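Local coordinates for RND efflux system, outer membrane lipoprotein, NodT family (Burkholderia mallei, PDB 6U94) that probably serves as the outer-membrane exit duct of an RND-type efflux system, through which exported compounds would leave the cell, at residues 85-90 and 238-242; 174-179 and 261-267; 186-190 and 431-435; 217-221 and 420-424; 384-388 and 443-448. One frame throughout, in Å; residues are numbered along the deposited sequence.

Interaction 1 (85-90 and 238-242); sequences LYRIQR and QDENA
Where helix 72-86 gives way to a loop, its last turn and the residues after it lean on helix 211-247 through a small apolar patch and a partly buried salt bridge, Arg90 with Asp239. Leu85 sends CD1 to within 3.8 Å of Asn241 CB, while the Tyr86 ring meets the methyl of Ala242 obliquely, CD1 to CB 3.7 Å. Tyr86 then carries its hydroxyl away from this helix to Glu169 and Asn172 on helix 156-203. Once the chain has left helical geometry at Arg87, it turns Arg90 back to the interface. A bend at chi3 (-110°) brings the guanidinium NH2 to Asp239 OD1, with guanidinium and carboxylate almost coplanar, 23° apart. The modelled separation of NH2 and OD1, 2.5 Å, is very short and its exact value doubtful. A weak bond joins the same NH2 to Gln238 OE1 at 3.4 Å. Arg90 NH1 pairs with Asp180, so the arginine probably offsets the charges of two neighbouring aspartates. The end of helix 72-86 is thus tied to helix 211-247 beside helix 156-203, helix-on-helix packing consistent with the helical bundle of outer membrane factors.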
# COMPACT_ATOMS: atom_id res chain seq x y z
N LEU A 85 1.32 15.67 0.19
CA LEU A 85 1.58 16.09 1.56
C LEU A 85 2.30 15.02 2.36
O LEU A 85 3.22 15.32 3.12
CB LEU A 85 0.27 16.48 2.25
CG LEU A 85 -0.24 17.89 1.95
CD1 LEU A 85 -1.49 18.20 2.76
CD2 LEU A 85 0.84 18.92 2.22
N TYR A 86 1.90 13.75 2.20
CA TYR A 86 2.37 12.70 3.10
C TYR A 86 2.99 11.49 2.42
O TYR A 86 3.55 10.65 3.13
CB TYR A 86 1.21 12.22 3.99
CG TYR A 86 0.46 11.04 3.41
CD1 TYR A 86 -0.44 11.22 2.37
CD2 TYR A 86 0.66 9.75 3.89
CE1 TYR A 86 -1.13 10.15 1.83
CE2 TYR A 86 -0.01 8.68 3.36
CZ TYR A 86 -0.91 8.88 2.32
OH TYR A 86 -1.60 7.81 1.79
N ARG A 87 2.91 11.36 1.10
CA ARG A 87 3.27 10.08 0.49
C ARG A 87 4.36 10.19 -0.57
O ARG A 87 5.31 9.40 -0.56
CB ARG A 87 2.03 9.41 -0.10
CG ARG A 87 2.24 7.94 -0.43
CD ARG A 87 0.92 7.24 -0.68
NE ARG A 87 1.09 5.81 -0.87
CZ ARG A 87 0.10 4.98 -1.21
NH1 ARG A 87 -1.13 5.44 -1.39
NH2 ARG A 87 0.35 3.68 -1.36
N ILE A 88 4.22 11.14 -1.50
CA ILE A 88 5.11 11.19 -2.66
C ILE A 88 6.56 11.38 -2.21
O ILE A 88 7.47 10.70 -2.71
CB ILE A 88 4.68 12.31 -3.63
CG1 ILE A 88 3.20 12.17 -3.98
CG2 ILE A 88 5.53 12.27 -4.89
CD1 ILE A 88 2.87 10.88 -4.69
N GLN A 89 6.80 12.29 -1.27
CA GLN A 89 8.16 12.59 -0.85
C GLN A 89 8.70 11.61 0.19
O GLN A 89 9.91 11.60 0.42
CB GLN A 89 8.24 14.01 -0.29
CG GLN A 89 8.12 15.10 -1.35
CD GLN A 89 9.32 15.17 -2.29
OE1 GLN A 89 10.23 14.34 -2.23
NE2 GLN A 89 9.33 16.17 -3.16
N ARG A 90 7.85 10.79 0.81
CA ARG A 90 8.32 9.75 1.71
C ARG A 90 8.63 8.45 0.99
O ARG A 90 8.90 7.44 1.65
CB ARG A 90 7.30 9.51 2.83
CG ARG A 90 7.53 10.39 4.05
CD ARG A 90 6.73 9.88 5.23
NE ARG A 90 5.63 10.77 5.58
CZ ARG A 90 4.65 10.43 6.40
NH1 ARG A 90 4.62 9.22 6.95
NH2 ARG A 90 3.68 11.30 6.67
N GLN A 238 1.69 15.82 8.83
CA GLN A 238 1.39 15.65 7.41
C GLN A 238 0.25 14.68 7.19
O GLN A 238 -0.62 14.91 6.34
CB GLN A 238 2.64 15.18 6.67
CG GLN A 238 3.83 16.13 6.75
CD GLN A 238 5.10 15.49 6.22
OE1 GLN A 238 5.16 14.28 6.01
NE2 GLN A 238 6.13 16.30 6.01
N ASP A 239 0.24 13.56 7.93
CA ASP A 239 -0.84 12.59 7.80
C ASP A 239 -2.19 13.23 8.10
O ASP A 239 -3.17 13.00 7.37
CB ASP A 239 -0.60 11.41 8.74
CG ASP A 239 0.69 10.68 8.46
OD1 ASP A 239 1.37 11.00 7.46
OD2 ASP A 239 1.03 9.77 9.24
N GLU A 240 -2.27 14.02 9.17
CA GLU A 240 -3.53 14.63 9.55
C GLU A 240 -3.97 15.69 8.54
O GLU A 240 -5.17 15.87 8.30
CB GLU A 240 -3.42 15.23 10.95
CG GLU A 240 -3.13 14.20 12.02
CD GLU A 240 -2.96 14.81 13.40
OE1 GLU A 240 -2.61 16.00 13.49
OE2 GLU A 240 -3.19 14.08 14.40
N ASN A 241 -3.01 16.40 7.93
CA ASN A 241 -3.36 17.35 6.88
C ASN A 241 -3.94 16.64 5.66
O ASN A 241 -5.02 17.00 5.17
CB ASN A 241 -2.13 18.17 6.48
CG ASN A 241 -2.15 19.57 7.04
OD1 ASN A 241 -2.73 19.82 8.10
ND2 ASN A 241 -1.52 20.51 6.33
N ALA A 242 -3.24 15.62 5.16
CA ALA A 242 -3.72 14.88 4.00
C ALA A 242 -5.06 14.21 4.30
O ALA A 242 -5.92 14.13 3.42
CB ALA A 242 -2.68 13.85 3.57

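Interaction 2 (174-179 and 261-267); sequences YLTLLA and LGDRALL
Leu266 is the apolar wedge that the loop 261-267 drives against helix 156-203, and it meets three residues of that helix. Its CB already touches Leu175, lying 4.1 Å from CD2 of that leucine. With CG anti to the carbonyl carbon (chi1 -67°), the isopropyl end is carried on toward the helix, and the two methyls part there. CD2 takes the helix side: it faces Leu178 CD1 tip to tip at 3.6 Å and approaches Tyr174 CE2 at 3.9 Å, reaching the ring obliquely. CD1 turns instead to its own loop and sits over the centre of one face of the Arg264 guanidinium.

Further leucines extend the patch in both directions. Leu267 CD1 lies 4.0 Å from Leu175 CD1, and at the other end Leu261 lays CB against Leu178 O at 3.7 Å and CD1 against Leu178 CB at 4.1 Å. Arg264 comes in at about a right angle to Leu178, with NH2 3.5 Å from Leu178 CD1. Its NH1 forms a salt bridge to Asp55; the backbone of Leu266 bonds to Ala54 and Asp55.

A loop between helices 253-256 and 283-294 is thus laid on a long helix, consistent with the helical bundle of outer membrane factors. No hydrogen bond crosses between the segments, and the Tyr174 hydroxyl, buried here, has no partner in the model. The loop is held to the helix by the fit of methyls against one another and against the tyrosine ring, not by directed bonds, while the arginine lends its flat guanidinium to the apolar patch and pairs its charge with Asp55.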
# COMPACT_ATOMS: atom_id res chain seq x y z
N TYR A 174 -4.89 7.03 6.92
CA TYR A 174 -5.22 6.80 8.32
C TYR A 174 -4.35 5.70 8.91
O TYR A 174 -3.95 5.77 10.08
CB TYR A 174 -6.70 6.46 8.47
CG TYR A 174 -7.14 6.16 9.89
CD1 TYR A 174 -7.19 7.16 10.85
CD2 TYR A 174 -7.52 4.88 10.26
CE1 TYR A 174 -7.60 6.89 12.14
CE2 TYR A 174 -7.92 4.60 11.55
CZ TYR A 174 -7.96 5.61 12.49
OH TYR A 174 -8.37 5.33 13.77
N LEU A 175 -4.05 4.66 8.12
CA LEU A 175 -3.13 3.63 8.58
C LEU A 175 -1.73 4.21 8.77
O LEU A 175 -1.07 3.93 9.78
CB LEU A 175 -3.11 2.47 7.59
CG LEU A 175 -4.37 1.60 7.60
CD1 LEU A 175 -4.29 0.50 6.55
CD2 LEU A 175 -4.58 1.01 8.98
N THR A 176 -1.27 5.02 7.82
CA THR A 176 0.02 5.70 7.98
C THR A 176 0.02 6.59 9.21
O THR A 176 1.04 6.70 9.91
CB THR A 176 0.34 6.51 6.72
OG1 THR A 176 0.53 5.62 5.61
CG2 THR A 176 1.61 7.33 6.92
N LEU A 177 -1.12 7.22 9.52
CA LEU A 177 -1.22 8.02 10.74
C LEU A 177 -0.98 7.16 11.98
O LEU A 177 -0.17 7.51 12.84
CB LEU A 177 -2.58 8.69 10.81
CG LEU A 177 -2.88 9.47 12.09
CD1 LEU A 177 -1.89 10.62 12.26
CD2 LEU A 177 -4.31 9.99 12.08
N LEU A 178 -1.68 6.03 12.07
CA LEU A 178 -1.52 5.16 13.23
C LEU A 178 -0.11 4.59 13.31
O LEU A 178 0.39 4.33 14.42
CB LEU A 178 -2.55 4.03 13.18
CG LEU A 178 -4.01 4.49 13.11
CD1 LEU A 178 -4.94 3.30 13.17
CD2 LEU A 178 -4.31 5.47 14.23
N ALA A 179 0.55 4.40 12.17
CA ALA A 179 1.93 3.93 12.19
C ALA A 179 2.88 5.01 12.70
O ALA A 179 3.76 4.74 13.51
CB ALA A 179 2.35 3.46 10.79
N LEU A 261 -1.75 1.39 16.98
CA LEU A 261 -1.66 0.39 15.92
C LEU A 261 -1.47 -1.01 16.50
O LEU A 261 -2.32 -1.89 16.32
CB LEU A 261 -0.52 0.74 14.97
CG LEU A 261 -0.35 -0.17 13.75
CD1 LEU A 261 -1.47 0.06 12.74
CD2 LEU A 261 1.02 0.03 13.12
N GLY A 262 -0.36 -1.22 17.21
CA GLY A 262 -0.10 -2.45 17.93
C GLY A 262 -0.32 -3.72 17.12
O GLY A 262 0.41 -3.99 16.16
N ASP A 263 -1.33 -4.49 17.51
CA ASP A 263 -1.68 -5.72 16.81
C ASP A 263 -3.14 -5.80 16.41
O ASP A 263 -3.55 -6.80 15.81
CB ASP A 263 -1.32 -6.94 17.67
N ARG A 264 -3.94 -4.77 16.70
CA ARG A 264 -5.36 -4.81 16.37
C ARG A 264 -5.56 -4.80 14.86
O ARG A 264 -4.78 -4.21 14.11
CB ARG A 264 -6.09 -3.64 17.02
CG ARG A 264 -5.63 -2.27 16.57
CD ARG A 264 -6.21 -1.19 17.47
NE ARG A 264 -6.19 0.13 16.85
CZ ARG A 264 -7.15 0.61 16.07
NH1 ARG A 264 -8.22 -0.13 15.81
NH2 ARG A 264 -7.05 1.82 15.55
N ALA A 265 -6.63 -5.47 14.42
CA ALA A 265 -6.90 -5.64 13.00
C ALA A 265 -7.82 -4.52 12.51
O ALA A 265 -8.93 -4.35 13.04
CB ALA A 265 -7.53 -7.00 12.73
N LEU A 266 -7.37 -3.77 11.52
CA LEU A 266 -8.18 -2.75 10.87
C LEU A 266 -8.64 -3.15 9.47
O LEU A 266 -9.73 -2.75 9.06
CB LEU A 266 -7.42 -1.42 10.78
CG LEU A 266 -7.13 -0.72 12.11
CD1 LEU A 266 -5.77 -1.13 12.66
CD2 LEU A 266 -7.22 0.79 11.94
N LEU A 267 -7.84 -3.92 8.74
CA LEU A 267 -8.22 -4.46 7.45
C LEU A 267 -8.65 -5.92 7.61
O LEU A 267 -8.13 -6.65 8.46
CB LEU A 267 -7.07 -4.38 6.45
CG LEU A 267 -6.43 -3.01 6.21
CD1 LEU A 267 -5.43 -3.08 5.07
CD2 LEU A 267 -7.50 -1.97 5.93

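Interaction 3 (186-190 and 431-435); sequences LAQDT and FAAQQ
Leu186 O is gripped twice by Thr190, the residue one helical turn on whose side chain lies against Phe431 of helix 421-454. Thr190 N and Thr190 OG1 each bond to this oxygen at 3.0 Å, from opposite faces of the carbonyl plane. The hydroxyl is tilted 34° out of that plane. The bond fixes the rotation of the threonine: OG1 is held back over its own helix, and CG2 is left to point at the aromatic ring. CG2 stands above the middle of one face in a CH-pi contact, 3.9 Å from the centroid of the Phe431 ring. The terminal amide of Gln435 lies over the opposite face, so the ring is clasped from both sides.

Phe431 reaches across because its CG is anti to the backbone N (chi1 -179°). Leu186 meets the ring at its edge, CG to CE1 3.8 Å, and the ring's far end touches Ala187, CZ to CA 3.8 Å. The leucine methyls continue along the other helix: Leu186 CD2 packs on Gln434 CB at 3.6 Å, and Leu186 CD1 lies 3.5 Å from Gln434 OE1. Helix 211-247 closes the site, touching Ala187, Thr190 and Gln435.

The axes of the two short segments stay 11.1 Å apart at closest and run nearly antiparallel, at 163°. One phenylalanine spans much of that separation, an arrangement in keeping with the long antiparallel helices of the outer membrane factor bundle.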
# COMPACT_ATOMS: atom_id res chain seq x y z
N LEU A 186 7.39 5.12 20.20
CA LEU A 186 8.65 4.39 20.34
C LEU A 186 9.82 5.34 20.52
O LEU A 186 10.69 5.11 21.38
CB LEU A 186 8.86 3.49 19.12
CG LEU A 186 10.20 2.77 18.96
CD1 LEU A 186 10.41 1.76 20.08
CD2 LEU A 186 10.26 2.10 17.60
N ALA A 187 9.87 6.42 19.74
CA ALA A 187 10.96 7.38 19.85
C ALA A 187 10.92 8.12 21.17
O ALA A 187 11.97 8.55 21.67
CB ALA A 187 10.91 8.36 18.68
N GLN A 188 9.74 8.30 21.76
CA GLN A 188 9.64 8.99 23.04
C GLN A 188 10.03 8.07 24.20
O GLN A 188 10.71 8.51 25.14
CB GLN A 188 8.22 9.52 23.24
CG GLN A 188 7.89 10.71 22.36
CD GLN A 188 6.43 11.11 22.44
OE1 GLN A 188 5.56 10.28 22.69
NE2 GLN A 188 6.16 12.40 22.25
N ASP A 189 9.63 6.80 24.14
CA ASP A 189 10.08 5.84 25.14
C ASP A 189 11.59 5.68 25.11
O ASP A 189 12.25 5.66 26.16
CB ASP A 189 9.40 4.49 24.92
CG ASP A 189 7.90 4.55 25.12
OD1 ASP A 189 7.41 5.58 25.64
OD2 ASP A 189 7.20 3.58 24.75
N THR A 190 12.16 5.58 23.91
CA THR A 190 13.62 5.53 23.78
C THR A 190 14.26 6.79 24.33
O THR A 190 15.30 6.73 25.00
CB THR A 190 14.00 5.33 22.31
OG1 THR A 190 13.47 4.08 21.84
CG2 THR A 190 15.51 5.32 22.14
N PHE A 431 17.04 0.09 18.61
CA PHE A 431 16.11 1.17 18.28
C PHE A 431 15.93 1.31 16.77
O PHE A 431 14.83 1.63 16.30
CB PHE A 431 16.60 2.48 18.89
CG PHE A 431 15.71 3.65 18.63
CD1 PHE A 431 14.34 3.56 18.85
CD2 PHE A 431 16.23 4.85 18.17
CE1 PHE A 431 13.51 4.64 18.60
CE2 PHE A 431 15.40 5.94 17.93
CZ PHE A 431 14.04 5.83 18.14
N ALA A 432 16.99 1.07 15.99
CA ALA A 432 16.85 1.11 14.54
C ALA A 432 15.98 -0.03 14.04
O ALA A 432 15.18 0.15 13.11
CB ALA A 432 18.22 1.07 13.88
N ALA A 433 16.11 -1.21 14.65
CA ALA A 433 15.32 -2.35 14.22
C ALA A 433 13.86 -2.21 14.62
O ALA A 433 12.97 -2.69 13.89
CB ALA A 433 15.90 -3.64 14.80
N GLN A 434 13.58 -1.58 15.76
CA GLN A 434 12.20 -1.40 16.19
C GLN A 434 11.46 -0.41 15.29
O GLN A 434 10.27 -0.57 15.02
CB GLN A 434 12.16 -0.93 17.64
CG GLN A 434 12.68 -1.96 18.64
CD GLN A 434 12.68 -1.44 20.06
OE1 GLN A 434 13.22 -0.37 20.35
NE2 GLN A 434 12.06 -2.19 20.96
N GLN A 435 12.16 0.62 14.81
CA GLN A 435 11.55 1.54 13.85
C GLN A 435 11.27 0.84 12.53
O GLN A 435 10.19 1.02 11.95
CB GLN A 435 12.46 2.75 13.64
CG GLN A 435 12.66 3.61 14.87
CD GLN A 435 13.77 4.62 14.71
OE1 GLN A 435 14.87 4.44 15.24
NE2 GLN A 435 13.50 5.69 13.96

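Interaction 4 (217-221 and 420-424); sequences RADTQ and YFGVF
Phe424, near the start of helix 421-454, packs on Arg217 and Gln221 near the start of helix 211-247. Each helix follows a turn and completes a long helical hairpin, so the contact belongs to the far end of the helical bundle, consistent with the periplasmic tip of outer membrane factors.

The tight part is built round the Phe424 ring. The aliphatic stem of Arg217 crosses one face: CG stands 4.2 Å from the ring centroid, only 4° off its normal, in a CH-pi contact, and CB lies 3.9 Å from Phe424 CD1. Gln221 comes to the same ring, CG to CD1 3.5 Å, with its amide at the edge. That amide also meets the hydroxyl end of Tyr420 from the opposite direction. Tyr420 is buried further by helix 156-203, through Ala197 and Ile201, and by an edge-to-face contact with Phe413.

The outer side is looser. Arg217 is extended from CG to NE and carries its guanidinium past Phe424 to the exposed Phe421, whose CD1 sits over the centre of one guanidinium face. The two planes are 58° apart, so the groups do not lie flat on one another; NH1 is 3.7 Å from Phe421 CB. NH1 also forms a long, weak ion pair with Asp214, and the residue touches a crystal neighbour. At the exposed Thr220, OG1 donates to Arg217 O of its own helix at 2.9 Å, an oxygen that Gln221 N also bonds.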
# COMPACT_ATOMS: atom_id res chain seq x y z
N ARG A 217 28.91 9.33 23.85
CA ARG A 217 28.07 8.27 23.30
C ARG A 217 26.66 8.33 23.87
O ARG A 217 25.68 8.28 23.12
CB ARG A 217 28.70 6.90 23.58
CG ARG A 217 29.88 6.55 22.72
CD ARG A 217 30.54 5.30 23.25
NE ARG A 217 31.74 4.95 22.51
CZ ARG A 217 32.74 4.23 23.02
NH1 ARG A 217 32.68 3.80 24.27
NH2 ARG A 217 33.80 3.96 22.28
N ALA A 218 26.55 8.42 25.20
CA ALA A 218 25.24 8.49 25.82
C ALA A 218 24.45 9.71 25.35
O ALA A 218 23.22 9.66 25.26
CB ALA A 218 25.38 8.52 27.34
N ASP A 219 25.15 10.81 25.04
CA ASP A 219 24.46 12.00 24.56
C ASP A 219 24.01 11.86 23.11
O ASP A 219 22.96 12.40 22.75
CB ASP A 219 25.35 13.23 24.73
CG ASP A 219 25.22 13.87 26.10
OD1 ASP A 219 24.31 13.46 26.86
OD2 ASP A 219 26.01 14.78 26.43
N THR A 220 24.78 11.15 22.28
CA THR A 220 24.35 10.93 20.91
C THR A 220 23.29 9.83 20.80
O THR A 220 22.66 9.71 19.74
CB THR A 220 25.54 10.58 20.01
OG1 THR A 220 26.14 9.36 20.44
CG2 THR A 220 26.57 11.70 20.03
N GLN A 221 23.11 9.02 21.84
CA GLN A 221 21.93 8.15 21.90
C GLN A 221 20.67 8.98 22.12
O GLN A 221 19.65 8.77 21.46
CB GLN A 221 22.09 7.11 23.01
CG GLN A 221 23.03 5.97 22.69
CD GLN A 221 23.15 4.99 23.84
OE1 GLN A 221 22.21 4.26 24.17
NE2 GLN A 221 24.32 4.97 24.48
N TYR A 420 31.14 0.37 28.36
CA TYR A 420 29.80 0.80 27.98
C TYR A 420 29.54 0.72 26.48
O TYR A 420 28.38 0.80 26.08
CB TYR A 420 29.54 2.22 28.47
CG TYR A 420 28.13 2.69 28.21
CD1 TYR A 420 27.07 2.20 28.96
CD2 TYR A 420 27.85 3.60 27.20
CE1 TYR A 420 25.77 2.61 28.72
CE2 TYR A 420 26.55 4.01 26.95
CZ TYR A 420 25.52 3.51 27.71
OH TYR A 420 24.23 3.92 27.47
N PHE A 421 30.58 0.56 25.66
CA PHE A 421 30.37 0.53 24.21
C PHE A 421 29.39 -0.56 23.81
O PHE A 421 28.60 -0.38 22.87
CB PHE A 421 31.70 0.35 23.49
CG PHE A 421 31.55 0.07 22.02
CD1 PHE A 421 31.24 1.10 21.14
CD2 PHE A 421 31.70 -1.21 21.52
CE1 PHE A 421 31.09 0.85 19.78
CE2 PHE A 421 31.55 -1.47 20.17
CZ PHE A 421 31.24 -0.43 19.30
N GLY A 422 29.40 -1.70 24.51
CA GLY A 422 28.52 -2.79 24.15
C GLY A 422 27.05 -2.45 24.34
O GLY A 422 26.21 -2.83 23.52
N VAL A 423 26.72 -1.74 25.42
CA VAL A 423 25.35 -1.27 25.61
C VAL A 423 25.00 -0.24 24.54
O VAL A 423 23.90 -0.28 23.96
CB VAL A 423 25.18 -0.68 27.02
CG1 VAL A 423 23.79 -0.10 27.20
CG2 VAL A 423 25.46 -1.75 28.08
N PHE A 424 25.92 0.67 24.25
CA PHE A 424 25.68 1.70 23.24
C PHE A 424 25.39 1.08 21.88
O PHE A 424 24.40 1.44 21.22
CB PHE A 424 26.88 2.64 23.16
CG PHE A 424 26.91 3.50 21.93
CD1 PHE A 424 26.10 4.62 21.84
CD2 PHE A 424 27.73 3.18 20.86
CE1 PHE A 424 26.12 5.41 20.71
CE2 PHE A 424 27.75 3.97 19.73
CZ PHE A 424 26.94 5.08 19.65

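Interaction 5 (384-388 and 443-448); sequences ARATY and AGLTSR
Arg385 and Tyr388 supply nearly all of helix 362-415's share of this contact, meeting Ser447 and Arg448 and the small residues Ala443 and Gly444 on helix 421-454. The two helices follow each other in the chain as an antiparallel hairpin of the bundle; their short segments here lie at 164°, with axes 8.8 Å apart.

Arg385 is pressed closely at its root, where CB lies 3.1 Å from Ser447 OG. With CG anti to the backbone N and the chain bent at chi2, its guanidinium comes over Arg448. The two guanidinium groups stack, centres 4.2 Å apart and planes 28° from parallel, with Arg385 NH2 over the rim of the Arg448 group. Here like charges meet, yet Arg385 also has carboxylate partners: NH1 is bridged to Glu269 and NE to Glu389, and Arg448 also touches Glu269.

Tyr388 presents a ring face to Ala443, whose CB is 3.7 Å from the centroid and almost exactly on the ring normal, a CH-pi contact. Its CD2 also nears Ala443 O at 3.6 Å, and its edge turns toward Ser447 CB. The Ser447 hydroxyl itself bonds back to Gly444 O at 3.3 Å, on the same face of the carbonyl plane as Arg448 N.

The segments share no hydrogen bond. Their join instead combines a methyl on an aromatic face with a pair of stacked arginines, whose proximity the glutamates presumably make tolerable by offsetting the charge.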
# COMPACT_ATOMS: atom_id res chain seq x y z
N ALA A 384 4.46 -8.95 -3.43
CA ALA A 384 4.96 -7.84 -2.62
C ALA A 384 4.54 -7.99 -1.16
O ALA A 384 5.34 -7.79 -0.25
CB ALA A 384 4.48 -6.51 -3.18
N ARG A 385 3.27 -8.34 -0.94
CA ARG A 385 2.80 -8.53 0.43
C ARG A 385 3.53 -9.68 1.11
O ARG A 385 3.91 -9.58 2.28
CB ARG A 385 1.30 -8.78 0.46
CG ARG A 385 0.73 -8.68 1.86
CD ARG A 385 -0.41 -9.64 2.10
NE ARG A 385 -0.78 -9.64 3.51
CZ ARG A 385 -1.92 -10.12 3.99
NH1 ARG A 385 -2.82 -10.63 3.16
NH2 ARG A 385 -2.17 -10.08 5.29
N ALA A 386 3.70 -10.80 0.39
CA ALA A 386 4.41 -11.94 0.96
C ALA A 386 5.84 -11.58 1.34
O ALA A 386 6.37 -12.08 2.33
CB ALA A 386 4.40 -13.11 -0.03
N THR A 387 6.47 -10.69 0.56
CA THR A 387 7.81 -10.22 0.91
C THR A 387 7.78 -9.39 2.20
O THR A 387 8.63 -9.56 3.08
CB THR A 387 8.39 -9.39 -0.24
OG1 THR A 387 8.62 -10.25 -1.36
CG2 THR A 387 9.70 -8.75 0.18
N TYR A 388 6.79 -8.50 2.33
CA TYR A 388 6.72 -7.64 3.50
C TYR A 388 6.43 -8.45 4.77
O TYR A 388 6.98 -8.15 5.83
CB TYR A 388 5.66 -6.56 3.30
CG TYR A 388 6.05 -5.53 2.26
CD1 TYR A 388 7.34 -5.01 2.22
CD2 TYR A 388 5.13 -5.09 1.31
CE1 TYR A 388 7.70 -4.07 1.27
CE2 TYR A 388 5.49 -4.15 0.36
CZ TYR A 388 6.77 -3.64 0.34
OH TYR A 388 7.12 -2.71 -0.61
N ALA A 443 3.91 -1.23 5.38
CA ALA A 443 4.02 -1.62 3.98
C ALA A 443 3.13 -2.83 3.68
O ALA A 443 2.52 -2.90 2.61
CB ALA A 443 5.48 -1.92 3.64
N GLY A 444 3.06 -3.78 4.61
CA GLY A 444 2.16 -4.91 4.43
C GLY A 444 0.71 -4.48 4.34
O GLY A 444 -0.06 -4.98 3.51
N LEU A 445 0.30 -3.54 5.20
CA LEU A 445 -1.05 -3.00 5.13
C LEU A 445 -1.26 -2.23 3.84
O LEU A 445 -2.27 -2.41 3.15
CB LEU A 445 -1.33 -2.11 6.34
CG LEU A 445 -1.21 -2.78 7.71
CD1 LEU A 445 -1.45 -1.77 8.82
CD2 LEU A 445 -2.18 -3.94 7.81
N THR A 446 -0.30 -1.37 3.49
CA THR A 446 -0.40 -0.58 2.26
C THR A 446 -0.58 -1.48 1.04
O THR A 446 -1.38 -1.17 0.15
CB THR A 446 0.84 0.30 2.11
OG1 THR A 446 0.85 1.30 3.13
CG2 THR A 446 0.87 0.97 0.73
N SER A 447 0.15 -2.59 0.99
CA SER A 447 0.06 -3.47 -0.17
C SER A 447 -1.28 -4.19 -0.22
O SER A 447 -1.72 -4.58 -1.31
CB SER A 447 1.20 -4.48 -0.17
OG SER A 447 0.80 -5.68 0.45
N ARG A 448 -1.93 -4.39 0.92
CA ARG A 448 -3.29 -4.95 0.91
C ARG A 448 -4.28 -3.93 0.37
O ARG A 448 -5.23 -4.28 -0.33
CB ARG A 448 -3.68 -5.40 2.32
CG ARG A 448 -2.80 -6.52 2.86
CD ARG A 448 -2.84 -6.60 4.38
NE ARG A 448 -4.14 -7.03 4.88
CZ ARG A 448 -4.34 -7.48 6.12
NH1 ARG A 448 -3.32 -7.56 6.97
NH2 ARG A 448 -5.55 -7.85 6.51

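Overall arrangement
Interactions 1, 2 and 5 cluster near the middle of the molecule, their centres 14 to 19 Å apart and all in mutual touch: Asp239 meets Thr176, Leu267 meets Arg448, and Arg87 meets Thr446. Interactions 3 and 4 lie farther out along the bundle, 15 Å from each other, with interaction 4 more than 30 Å from the central three. Helix 421-454 serves interactions 3, 4 and 5, helix 156-203 interactions 2 and 3, and helix 211-247 interactions 1 and 4. The segments of interactions 1 to 4 mostly alternate along the chain, while interactions 1 and 2 close before interaction 5 opens; early and late helices thus lie side by side in one elongated bundle.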